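Local coordinates for arginyl-trna synthetase (Thermus thermophilus, PDB 1IQ0), which probably catalyses the ATP-dependent attachment of L-arginine to tRNA(Arg), releasing AMP and diphosphate, as a monomeric class I aminoacyl-tRNA synthetase, at residues Glu158-Leu163 with Glu214-Ile219; Tyr324-Pro327 with Gly331-Thr334; Arg485-Trp490 with Pro554-Pro559. All coordinates share one frame; numbering follows the deposited sequence.

Interaction 1 (Glu158-Leu163 with Glu214-Ile219); sequences ETLFAL and EEVNRI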
ATOM      1  N   GLU A 158      12.949   1.524  28.140  1.00 20.91           N
ATOM      2  CA  GLU A 158      14.399   1.626  28.095  1.00 20.46           C
ATOM      3  C   GLU A 158      14.893   3.007  27.726  1.00 22.14           C
ATOM      4  O   GLU A 158      15.857   3.486  28.320  1.00 21.83           O
ATOM      5  CB  GLU A 158      14.996   0.599  27.137  1.00 22.51           C
ATOM      6  CG  GLU A 158      14.756  -0.825  27.561  1.00 25.91           C
ATOM      7  CD  GLU A 158      15.634  -1.810  26.820  1.00 31.28           C
ATOM      8  OE1 GLU A 158      15.790  -1.677  25.587  1.00 33.69           O
ATOM      9  OE2 GLU A 158      16.163  -2.729  27.472  1.00 33.02           O
ATOM     10  N   THR A 159      14.246   3.668  26.766  1.00 17.63           N
ATOM     11  CA  THR A 159      14.730   4.989  26.397  1.00 21.65           C
ATOM     12  C   THR A 159      14.411   6.005  27.482  1.00 19.52           C
ATOM     13  O   THR A 159      15.248   6.847  27.797  1.00 21.50           O
ATOM     14  CB  THR A 159      14.163   5.488  25.042  1.00 31.14           C
ATOM     15  OG1 THR A 159      12.788   5.850  25.190  1.00 35.29           O
ATOM     16  CG2 THR A 159      14.285   4.416  23.999  1.00 21.60           C
ATOM     17  N   LEU A 160      13.214   5.933  28.056  1.00 28.66           N
ATOM     18  CA  LEU A 160      12.853   6.871  29.117  1.00 27.61           C
ATOM     19  C   LEU A 160      13.785   6.681  30.317  1.00 25.07           C
ATOM     20  O   LEU A 160      14.156   7.643  30.982  1.00 26.26           O
ATOM     21  CB  LEU A 160      11.393   6.681  29.538  1.00 22.32           C
ATOM     22  CG  LEU A 160      10.375   7.018  28.441  1.00 21.82           C
ATOM     23  CD1 LEU A 160       8.946   6.902  28.984  1.00 22.14           C
ATOM     24  CD2 LEU A 160      10.639   8.429  27.942  1.00 21.57           C
ATOM     25  N   PHE A 161      14.163   5.436  30.589  1.00 18.90           N
ATOM     26  CA  PHE A 161      15.078   5.162  31.687  1.00 23.04           C
ATOM     27  C   PHE A 161      16.447   5.773  31.364  1.00 24.96           C
ATOM     28  O   PHE A 161      17.045   6.458  32.199  1.00 24.17           O
ATOM     29  CB  PHE A 161      15.245   3.658  31.895  1.00 25.33           C
ATOM     30  CG  PHE A 161      16.388   3.306  32.804  1.00 30.37           C
ATOM     31  CD1 PHE A 161      16.308   3.555  34.172  1.00 27.98           C
ATOM     32  CD2 PHE A 161      17.568   2.781  32.283  1.00 30.61           C
ATOM     33  CE1 PHE A 161      17.388   3.293  35.012  1.00 27.72           C
ATOM     34  CE2 PHE A 161      18.655   2.513  33.112  1.00 32.77           C
ATOM     35  CZ  PHE A 161      18.564   2.771  34.482  1.00 30.64           C
ATOM     36  N   ALA A 162      16.934   5.522  30.147  1.00 29.26           N
ATOM     37  CA  ALA A 162      18.228   6.038  29.711  1.00 29.24           C
ATOM     38  C   ALA A 162      18.321   7.565  29.803  1.00 29.23           C
ATOM     39  O   ALA A 162      19.335   8.104  30.240  1.00 29.03           O
ATOM     40  CB  ALA A 162      18.515   5.586  28.280  1.00 15.46           C
ATOM     41  N   LEU A 163      17.269   8.258  29.381  1.00 24.88           N
ATOM     42  CA  LEU A 163      17.253   9.714  29.429  1.00 28.62           C
ATOM     43  C   LEU A 163      17.473  10.229  30.849  1.00 33.00           C
ATOM     44  O   LEU A 163      18.179  11.211  31.059  1.00 34.62           O
ATOM     45  CB  LEU A 163      15.920  10.247  28.888  1.00 22.21           C
ATOM     46  CG  LEU A 163      15.765  10.123  27.371  1.00 24.49           C
ATOM     47  CD1 LEU A 163      14.318  10.403  26.960  1.00 25.01           C
ATOM     48  CD2 LEU A 163      16.720  11.096  26.692  1.00 25.10           C
ATOM     49  N   GLU A 214       2.865  11.298  28.486  1.00 24.84           N
ATOM     50  CA  GLU A 214       3.345  12.556  27.917  1.00 23.39           C
ATOM     51  C   GLU A 214       4.784  12.429  27.452  1.00 22.19           C
ATOM     52  O   GLU A 214       5.140  12.918  26.377  1.00 25.61           O
ATOM     53  CB  GLU A 214       3.220  13.697  28.930  1.00 38.89           C
ATOM     54  CG  GLU A 214       1.798  13.915  29.411  1.00 45.85           C
ATOM     55  CD  GLU A 214       0.802  13.897  28.269  1.00 58.12           C
ATOM     56  OE1 GLU A 214       0.920  14.753  27.365  1.00 64.22           O
ATOM     57  OE2 GLU A 214      -0.094  13.022  28.270  1.00 63.75           O
ATOM     58  N   GLU A 215       5.613  11.768  28.255  1.00 21.39           N
ATOM     59  CA  GLU A 215       7.007  11.575  27.882  1.00 21.07           C
ATOM     60  C   GLU A 215       7.109  10.787  26.571  1.00 25.30           C
ATOM     61  O   GLU A 215       7.961  11.077  25.734  1.00 23.80           O
ATOM     62  CB  GLU A 215       7.768  10.840  28.994  1.00 23.78           C
ATOM     63  CG  GLU A 215       8.113  11.721  30.198  1.00 30.24           C
ATOM     64  CD  GLU A 215       6.968  11.881  31.190  1.00 36.62           C
ATOM     65  OE1 GLU A 215       5.815  11.515  30.870  1.00 35.17           O
ATOM     66  OE2 GLU A 215       7.223  12.385  32.303  1.00 41.37           O
ATOM     67  N   VAL A 216       6.242   9.790  26.400  1.00 21.19           N
ATOM     68  CA  VAL A 216       6.238   8.981  25.188  1.00 20.59           C
ATOM     69  C   VAL A 216       5.727   9.822  24.021  1.00 19.97           C
ATOM     70  O   VAL A 216       6.277   9.780  22.919  1.00 19.05           O
ATOM     71  CB  VAL A 216       5.318   7.740  25.341  1.00 23.31           C
ATOM     72  CG1 VAL A 216       5.113   7.066  23.979  1.00 22.98           C
ATOM     73  CG2 VAL A 216       5.930   6.748  26.331  1.00 18.36           C
ATOM     74  N   ASN A 217       4.671  10.590  24.276  1.00 18.61           N
ATOM     75  CA  ASN A 217       4.074  11.432  23.249  1.00 20.47           C
ATOM     76  C   ASN A 217       5.091  12.387  22.621  1.00 24.61           C
ATOM     77  O   ASN A 217       5.009  12.668  21.427  1.00 27.42           O
ATOM     78  CB  ASN A 217       2.909  12.229  23.834  1.00 21.53           C
ATOM     79  CG  ASN A 217       2.034  12.851  22.763  1.00 25.96           C
ATOM     80  OD1 ASN A 217       1.776  14.054  22.774  1.00 28.27           O
ATOM     81  ND2 ASN A 217       1.567  12.031  21.834  1.00 24.17           N
ATOM     82  N   ARG A 218       6.046  12.876  23.415  1.00 25.44           N
ATOM     83  CA  ARG A 218       7.064  13.795  22.894  1.00 26.40           C
ATOM     84  C   ARG A 218       7.866  13.125  21.793  1.00 24.68           C
ATOM     85  O   ARG A 218       8.178  13.742  20.777  1.00 26.29           O
ATOM     86  CB  ARG A 218       8.036  14.249  23.991  1.00 30.00           C
ATOM     87  CG  ARG A 218       7.426  15.139  25.054  1.00 37.52           C
ATOM     88  CD  ARG A 218       8.503  15.706  25.978  1.00 44.53           C
ATOM     89  NE  ARG A 218       9.414  16.615  25.278  1.00 47.64           N
ATOM     90  CZ  ARG A 218      10.386  17.307  25.869  1.00 49.67           C
ATOM     91  NH1 ARG A 218      10.583  17.199  27.178  1.00 47.38           N
ATOM     92  NH2 ARG A 218      11.157  18.116  25.154  1.00 50.80           N
ATOM     93  N   ILE A 219       8.204  11.859  22.006  1.00 21.69           N
ATOM     94  CA  ILE A 219       8.964  11.112  21.020  1.00 23.49           C
ATOM     95  C   ILE A 219       8.094  10.861  19.792  1.00 24.21           C
ATOM     96  O   ILE A 219       8.549  11.048  18.663  1.00 23.62           O
ATOM     97  CB  ILE A 219       9.452   9.769  21.604  1.00 22.33           C
ATOM     98  CG1 ILE A 219      10.336  10.037  22.831  1.00 20.15           C
ATOM     99  CG2 ILE A 219      10.219   8.981  20.547  1.00 19.50           C
ATOM    100  CD1 ILE A 219      10.940   8.780  23.450  1.00 13.59           C
TER
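Leu160 reaches across from helix 154-165 and sets its two methyl groups against the base of Glu215 and the side of Val216 on helix 213-229. The two segments run nearly perpendicular, with an angle of 99° between their N-to-C directions, and their axes come no nearer than 11.0 Å, so the gap is bridged by side chains and not by backbone. Leu160 holds CG beside its backbone N, anti to the carbonyl carbon (chi1 -65°), and from there the fork divides its contacts: CD2 lies 3.9 Å from Glu215 CB, while CD1 comes within 4.0 Å of Val216 CG2. It meets both neighbours at about a right angle. This is the more tightly packed part, with Leu160 in two contacts, and Leu207 of helix 197-208 joins it by touching Leu160 and Val216 alike.

Deeper along helix 213-229, Ile219 sends CD1 to within 3.9 Å of Thr159 OG1. That hydroxyl is already hydrogen-bonded to Ala156 O within its own helix, which lets a polar atom sit against a methyl group in a buried place. Val216 also rests on Pro114, and Thr159 on Asn115, both in the predicted HIGH motif of the class I catalytic domain, so the helix pair backs directly onto that signature sequence.

The looser flank is the one at Glu215. Its CB faces Leu160, but the chain bends at chi2 (82°) and leads the carboxylate away, leaving only the aliphatic root in the interface. Joined by apolar contacts and one hydroxyl resting on a methyl, without a hydrogen bond or salt bridge between them, the two segments probably hold together here through shape fit and the exclusion of water.

Interaction 2 (Tyr324-Pro327 with Gly331-Thr334); sequences YENP and GLRT
Tyr324 and Leu332 join the two ends of the loop between strands 320-323 and 333-335 by one backbone hydrogen bond and an apolar side-chain contact, near one edge of the mixed sheet of the catalytic domain. Tyr324 N donates to Leu332 O over 3.0 Å, nearly straight at 166°. The Tyr324 and Leu332 side chains lie side by side, pointing the same way, and ring atom CD2 of Tyr324 meets CD2 of Leu332 at 3.7 Å. Thr334 CG2 comes obliquely to the ring at its other ortho carbon, 3.8 Å from Tyr324 CD1.

The two strands are antiparallel neighbours in the mixed sheet of the class I nucleotide-binding fold, so the contact belongs to a beta hairpin with a long connecting loop. Tyr324 CG stands anti to the backbone N (chi1 179°), which carries the ring toward helix 213-229; there Leu220, Leu221 and Met224 touch it and Asn217 bonds its hydroxyl. With an alanine here, Leu332 and Thr334 would probably lose the ring they pack against and Asn217 its hydroxyl partner.

Asn326 steadies the loop: its ND2 donates to Tyr324 O at 2.9 Å, from above the carbonyl plane, while the backbone NH groups of Tyr328 and Tyr329 bond to its OD1.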
ATOM      1  N   TYR A 324      -6.398  14.577  18.125  1.00 25.19           N
ATOM      2  CA  TYR A 324      -5.009  14.447  18.540  1.00 24.72           C
ATOM      3  C   TYR A 324      -4.276  15.729  18.194  1.00 29.59           C
ATOM      4  O   TYR A 324      -4.181  16.099  17.023  1.00 32.77           O
ATOM      5  CB  TYR A 324      -4.334  13.274  17.831  1.00 21.85           C
ATOM      6  CG  TYR A 324      -2.876  13.104  18.206  1.00 19.98           C
ATOM      7  CD1 TYR A 324      -2.504  12.800  19.518  1.00 17.11           C
ATOM      8  CD2 TYR A 324      -1.866  13.249  17.250  1.00 21.22           C
ATOM      9  CE1 TYR A 324      -1.166  12.640  19.868  1.00 15.78           C
ATOM     10  CE2 TYR A 324      -0.529  13.096  17.586  1.00 19.16           C
ATOM     11  CZ  TYR A 324      -0.183  12.789  18.897  1.00 18.49           C
ATOM     12  OH  TYR A 324       1.142  12.625  19.234  1.00 21.82           O
ATOM     13  N   GLU A 325      -3.761  16.403  19.219  1.00 31.09           N
ATOM     14  CA  GLU A 325      -3.037  17.644  19.025  1.00 28.97           C
ATOM     15  C   GLU A 325      -1.697  17.359  18.347  1.00 24.99           C
ATOM     16  O   GLU A 325      -0.846  16.663  18.897  1.00 23.42           O
ATOM     17  CB  GLU A 325      -2.809  18.338  20.372  1.00 43.88           C
ATOM     18  CG  GLU A 325      -2.120  19.689  20.254  1.00 58.92           C
ATOM     19  CD  GLU A 325      -1.930  20.376  21.595  1.00 63.73           C
ATOM     20  OE1 GLU A 325      -1.241  19.810  22.469  1.00 60.13           O
ATOM     21  OE2 GLU A 325      -2.471  21.488  21.774  1.00 68.41           O
ATOM     22  N   ASN A 326      -1.528  17.893  17.143  1.00 25.38           N
ATOM     23  CA  ASN A 326      -0.299  17.704  16.380  1.00 24.73           C
ATOM     24  C   ASN A 326      -0.300  18.715  15.240  1.00 23.10           C
ATOM     25  O   ASN A 326      -1.358  19.161  14.803  1.00 26.96           O
ATOM     26  CB  ASN A 326      -0.238  16.289  15.812  1.00 24.87           C
ATOM     27  CG  ASN A 326      -1.101  16.120  14.579  1.00 25.54           C
ATOM     28  OD1 ASN A 326      -0.608  16.177  13.459  1.00 29.20           O
ATOM     29  ND2 ASN A 326      -2.399  15.923  14.783  1.00 22.93           N
ATOM     30  N   PRO A 327       0.883  19.085  14.740  1.00 27.47           N
ATOM     31  CA  PRO A 327       0.946  20.061  13.650  1.00 32.94           C
ATOM     32  C   PRO A 327       0.906  19.501  12.234  1.00 35.64           C
ATOM     33  O   PRO A 327       1.020  20.262  11.274  1.00 38.06           O
ATOM     34  CB  PRO A 327       2.257  20.782  13.926  1.00 41.85           C
ATOM     35  CG  PRO A 327       3.132  19.650  14.391  1.00 39.63           C
ATOM     36  CD  PRO A 327       2.215  18.889  15.346  1.00 38.63           C
ATOM     37  N   GLY A 331      -7.147  16.361  10.966  1.00 32.31           N
ATOM     38  CA  GLY A 331      -8.225  15.438  11.276  1.00 30.92           C
ATOM     39  C   GLY A 331      -7.867  14.158  12.009  1.00 31.28           C
ATOM     40  O   GLY A 331      -8.721  13.295  12.185  1.00 32.73           O
ATOM     41  N   LEU A 332      -6.623  14.022  12.448  1.00 25.20           N
ATOM     42  CA  LEU A 332      -6.212  12.810  13.149  1.00 24.26           C
ATOM     43  C   LEU A 332      -6.864  12.685  14.533  1.00 25.90           C
ATOM     44  O   LEU A 332      -6.901  13.647  15.299  1.00 25.43           O
ATOM     45  CB  LEU A 332      -4.686  12.781  13.274  1.00 18.82           C
ATOM     46  CG  LEU A 332      -4.032  11.589  13.980  1.00 20.48           C
ATOM     47  CD1 LEU A 332      -4.468  10.281  13.328  1.00 20.67           C
ATOM     48  CD2 LEU A 332      -2.511  11.746  13.911  1.00 15.85           C
ATOM     49  N   ARG A 333      -7.389  11.500  14.839  1.00 23.63           N
ATOM     50  CA  ARG A 333      -8.026  11.248  16.132  1.00 23.27           C
ATOM     51  C   ARG A 333      -7.262  10.159  16.891  1.00 22.30           C
ATOM     52  O   ARG A 333      -6.761   9.198  16.300  1.00 21.78           O
ATOM     53  CB  ARG A 333      -9.493  10.828  15.954  1.00 26.31           C
ATOM     54  CG  ARG A 333     -10.470  11.967  15.619  1.00 30.09           C
ATOM     55  CD  ARG A 333     -11.888  11.433  15.329  1.00 31.89           C
ATOM     56  NE  ARG A 333     -12.630  10.976  16.510  1.00 39.50           N
ATOM     57  CZ  ARG A 333     -13.180   9.762  16.647  1.00 45.19           C
ATOM     58  NH1 ARG A 333     -13.075   8.844  15.685  1.00 36.03           N
ATOM     59  NH2 ARG A 333     -13.873   9.465  17.744  1.00 41.91           N
ATOM     60  N   THR A 334      -7.184  10.305  18.209  1.00 21.72           N
ATOM     61  CA  THR A 334      -6.460   9.351  19.036  1.00 17.89           C
ATOM     62  C   THR A 334      -7.334   8.749  20.124  1.00 20.75           C
ATOM     63  O   THR A 334      -8.294   9.371  20.577  1.00 22.22           O
ATOM     64  CB  THR A 334      -5.263  10.039  19.748  1.00 20.32           C
ATOM     65  OG1 THR A 334      -4.551   9.081  20.544  1.00 23.41           O
ATOM     66  CG2 THR A 334      -5.761  11.153  20.674  1.00 18.43           C
TER

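Interaction 3 (Arg485-Trp490 with Pro554-Pro559); sequences RKAGEW and PVLTAP
Lys486 and Ala487, in the last turn of helix 470-487, receive the side chain of Leu556, which projects from a type I beta turn spanning Val555 to Ala558. Both segments belong to the DALR anticodon-binding domain, a mainly helical bundle in class I synthetases of this kind, and they meet at its surface: of the three residues in touch, Lys486 and Leu556 are exposed.

Just ahead of the contact, Arg485 turns to another part of the domain, where its NH2 bonds to Glu590 O, near the C-terminus, and to His481 ND1. Lys486 follows and contributes only the root of its side chain, with CB 4.1 Å from Leu556 CD1; beyond CG the chain is extended and takes the ammonium group away from the leucine. Ala487 provides the closer surface. Its small methyl lets the leucine fork come up against the helix end, and Leu567 of helix 562-583 touches the same alanine and also Val555, tying both segments to a third element.

Gly488 then ends the helix with a positive phi of 76°, a backbone shape that favours glycine, and the chain swings off past Glu489, which is poorly ordered. Trp490 is directed to helix 562-583, where it lies against Leu567 and Gln571 and its NE1 bonds to Ser568 OG.

On the opposing side, the turn is closed by Ala558 N bonding to Val555 O at 3.1 Å. Leu556 keeps CG beside its backbone N (chi1 -58°), and the fork thus faces the helix end, with CD2 3.8 Å from Ala487 CB and 4.0 Å from Ala487 CA.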
ATOM      1  N   ARG A 485       1.107  23.062 -21.672  1.00 27.55           N
ATOM      2  CA  ARG A 485       1.356  24.424 -21.224  1.00 31.51           C
ATOM      3  C   ARG A 485       1.572  25.328 -22.444  1.00 31.62           C
ATOM      4  O   ARG A 485       0.998  26.417 -22.541  1.00 32.62           O
ATOM      5  CB  ARG A 485       2.595  24.418 -20.332  1.00 40.61           C
ATOM      6  CG  ARG A 485       2.797  25.624 -19.440  1.00 46.28           C
ATOM      7  CD  ARG A 485       4.059  25.406 -18.598  1.00 47.35           C
ATOM      8  NE  ARG A 485       4.017  24.123 -17.893  1.00 50.53           N
ATOM      9  CZ  ARG A 485       5.039  23.273 -17.797  1.00 47.35           C
ATOM     10  NH1 ARG A 485       6.207  23.558 -18.361  1.00 42.99           N
ATOM     11  NH2 ARG A 485       4.895  22.129 -17.140  1.00 43.08           N
ATOM     12  N   LYS A 486       2.391  24.853 -23.377  1.00 30.51           N
ATOM     13  CA  LYS A 486       2.709  25.595 -24.593  1.00 30.88           C
ATOM     14  C   LYS A 486       1.563  25.668 -25.598  1.00 32.98           C
ATOM     15  O   LYS A 486       1.466  26.627 -26.367  1.00 34.53           O
ATOM     16  CB  LYS A 486       3.939  24.970 -25.266  1.00 31.39           C
ATOM     17  CG  LYS A 486       5.215  25.153 -24.461  1.00 31.40           C
ATOM     18  CD  LYS A 486       6.299  24.161 -24.849  1.00 31.53           C
ATOM     19  CE  LYS A 486       7.506  24.328 -23.931  1.00 34.44           C
ATOM     20  NZ  LYS A 486       8.555  23.293 -24.132  1.00 31.20           N
ATOM     21  N   ALA A 487       0.693  24.664 -25.584  1.00 38.35           N
ATOM     22  CA  ALA A 487      -0.426  24.602 -26.519  1.00 38.37           C
ATOM     23  C   ALA A 487      -1.581  25.536 -26.206  1.00 40.79           C
ATOM     24  O   ALA A 487      -2.217  26.065 -27.118  1.00 43.15           O
ATOM     25  CB  ALA A 487      -0.948  23.166 -26.612  1.00 25.16           C
ATOM     26  N   GLY A 488      -1.857  25.738 -24.923  1.00 39.10           N
ATOM     27  CA  GLY A 488      -2.974  26.583 -24.551  1.00 41.09           C
ATOM     28  C   GLY A 488      -4.239  25.781 -24.786  1.00 43.52           C
ATOM     29  O   GLY A 488      -4.223  24.557 -24.677  1.00 49.07           O
ATOM     30  N   GLU A 489      -5.334  26.451 -25.117  1.00 43.30           N
ATOM     31  CA  GLU A 489      -6.595  25.758 -25.363  1.00 43.29           C
ATOM     32  C   GLU A 489      -6.627  25.154 -26.765  1.00 41.91           C
ATOM     33  O   GLU A 489      -5.948  25.633 -27.675  1.00 44.33           O
ATOM     34  CB  GLU A 489      -7.770  26.725 -25.201  1.00 65.39           C
ATOM     35  CG  GLU A 489      -7.938  27.289 -23.797  1.00 72.15           C
ATOM     36  CD  GLU A 489      -8.252  26.218 -22.770  1.00 76.27           C
ATOM     37  OE1 GLU A 489      -9.224  25.460 -22.978  1.00 79.00           O
ATOM     38  OE2 GLU A 489      -7.530  26.135 -21.752  1.00 80.21           O
ATOM     39  N   TRP A 490      -7.408  24.091 -26.932  1.00 34.92           N
ATOM     40  CA  TRP A 490      -7.541  23.447 -28.228  1.00 31.52           C
ATOM     41  C   TRP A 490      -8.961  22.917 -28.376  1.00 31.84           C
ATOM     42  O   TRP A 490      -9.683  22.777 -27.386  1.00 30.94           O
ATOM     43  CB  TRP A 490      -6.511  22.319 -28.389  1.00 28.32           C
ATOM     44  CG  TRP A 490      -6.726  21.115 -27.522  1.00 31.97           C
ATOM     45  CD1 TRP A 490      -7.454  20.002 -27.828  1.00 30.87           C
ATOM     46  CD2 TRP A 490      -6.172  20.888 -26.219  1.00 31.62           C
ATOM     47  NE1 TRP A 490      -7.383  19.089 -26.799  1.00 28.54           N
ATOM     48  CE2 TRP A 490      -6.603  19.610 -25.798  1.00 30.85           C
ATOM     49  CE3 TRP A 490      -5.349  21.641 -25.368  1.00 30.69           C
ATOM     50  CZ2 TRP A 490      -6.242  19.067 -24.562  1.00 25.51           C
ATOM     51  CZ3 TRP A 490      -4.987  21.101 -24.134  1.00 28.47           C
ATOM     52  CH2 TRP A 490      -5.435  19.825 -23.745  1.00 29.24           C
ATOM     53  N   PRO A 554       4.865  14.650 -33.801  1.00 27.74           N
ATOM     54  CA  PRO A 554       4.771  16.031 -33.311  1.00 24.26           C
ATOM     55  C   PRO A 554       3.344  16.477 -32.997  1.00 23.14           C
ATOM     56  O   PRO A 554       2.397  16.087 -33.679  1.00 21.69           O
ATOM     57  CB  PRO A 554       5.413  16.841 -34.440  1.00 19.69           C
ATOM     58  CG  PRO A 554       4.982  16.073 -35.683  1.00 19.54           C
ATOM     59  CD  PRO A 554       5.210  14.618 -35.239  1.00 17.69           C
ATOM     60  N   VAL A 555       3.206  17.294 -31.957  1.00 18.31           N
ATOM     61  CA  VAL A 555       1.906  17.798 -31.529  1.00 20.95           C
ATOM     62  C   VAL A 555       1.629  19.217 -32.033  1.00 27.30           C
ATOM     63  O   VAL A 555       0.675  19.453 -32.770  1.00 32.48           O
ATOM     64  CB  VAL A 555       1.795  17.827 -29.976  1.00 21.78           C
ATOM     65  CG1 VAL A 555       0.392  18.258 -29.557  1.00 16.20           C
ATOM     66  CG2 VAL A 555       2.124  16.475 -29.400  1.00 20.49           C
ATOM     67  N   LEU A 556       2.476  20.156 -31.627  1.00 24.52           N
ATOM     68  CA  LEU A 556       2.303  21.559 -31.986  1.00 25.49           C
ATOM     69  C   LEU A 556       2.422  21.869 -33.477  1.00 23.37           C
ATOM     70  O   LEU A 556       1.873  22.861 -33.951  1.00 27.25           O
ATOM     71  CB  LEU A 556       3.277  22.425 -31.177  1.00 26.57           C
ATOM     72  CG  LEU A 556       3.149  22.304 -29.645  1.00 28.08           C
ATOM     73  CD1 LEU A 556       4.117  23.273 -28.965  1.00 28.63           C
ATOM     74  CD2 LEU A 556       1.719  22.610 -29.207  1.00 24.62           C
ATOM     75  N   THR A 557       3.125  21.021 -34.215  1.00 24.01           N
ATOM     76  CA  THR A 557       3.289  21.225 -35.647  1.00 25.15           C
ATOM     77  C   THR A 557       2.384  20.308 -36.464  1.00 26.89           C
ATOM     78  O   THR A 557       2.475  20.271 -37.689  1.00 22.58           O
ATOM     79  CB  THR A 557       4.743  20.985 -36.085  1.00 27.38           C
ATOM     80  OG1 THR A 557       5.172  19.698 -35.622  1.00 27.86           O
ATOM     81  CG2 THR A 557       5.654  22.066 -35.525  1.00 24.99           C
ATOM     82  N   ALA A 558       1.510  19.569 -35.787  1.00 24.96           N
ATOM     83  CA  ALA A 558       0.595  18.675 -36.481  1.00 25.20           C
ATOM     84  C   ALA A 558      -0.532  19.507 -37.073  1.00 24.16           C
ATOM     85  O   ALA A 558      -0.889  20.555 -36.529  1.00 21.22           O
ATOM     86  CB  ALA A 558       0.027  17.627 -35.513  1.00 26.23           C
ATOM     87  N   PRO A 559      -1.096  19.060 -38.208  1.00 25.91           N
ATOM     88  CA  PRO A 559      -2.192  19.777 -38.870  1.00 26.03           C
ATOM     89  C   PRO A 559      -3.488  19.730 -38.071  1.00 28.69           C
ATOM     90  O   PRO A 559      -3.642  18.903 -37.174  1.00 28.21           O
ATOM     91  CB  PRO A 559      -2.313  19.063 -40.218  1.00 24.34           C
ATOM     92  CG  PRO A 559      -1.860  17.649 -39.901  1.00 23.46           C
ATOM     93  CD  PRO A 559      -0.643  17.918 -39.026  1.00 23.54           C
TER

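The three contacts follow one another along the chain. Interactions 1 and 2 have centres about 20 Å apart and share helix 213-229: interaction 1 packs it against helix 154-165, and the hairpin of interaction 2 lies against it too. They touch directly through Asn217 ND2 and Tyr324 OH, 2.7 Å apart in a probable hydrogen bond, so the helical region beside the HIGH motif is linked to the strands near one edge of the mixed sheet. Interaction 3 stands apart in the anticodon-binding domain, its centre about 59 Å from that of interaction 1 and 47 Å from that of interaction 2. The contacts thus lie in two separate parts of the protein, two in the catalytic region and one in the anticodon-binding domain.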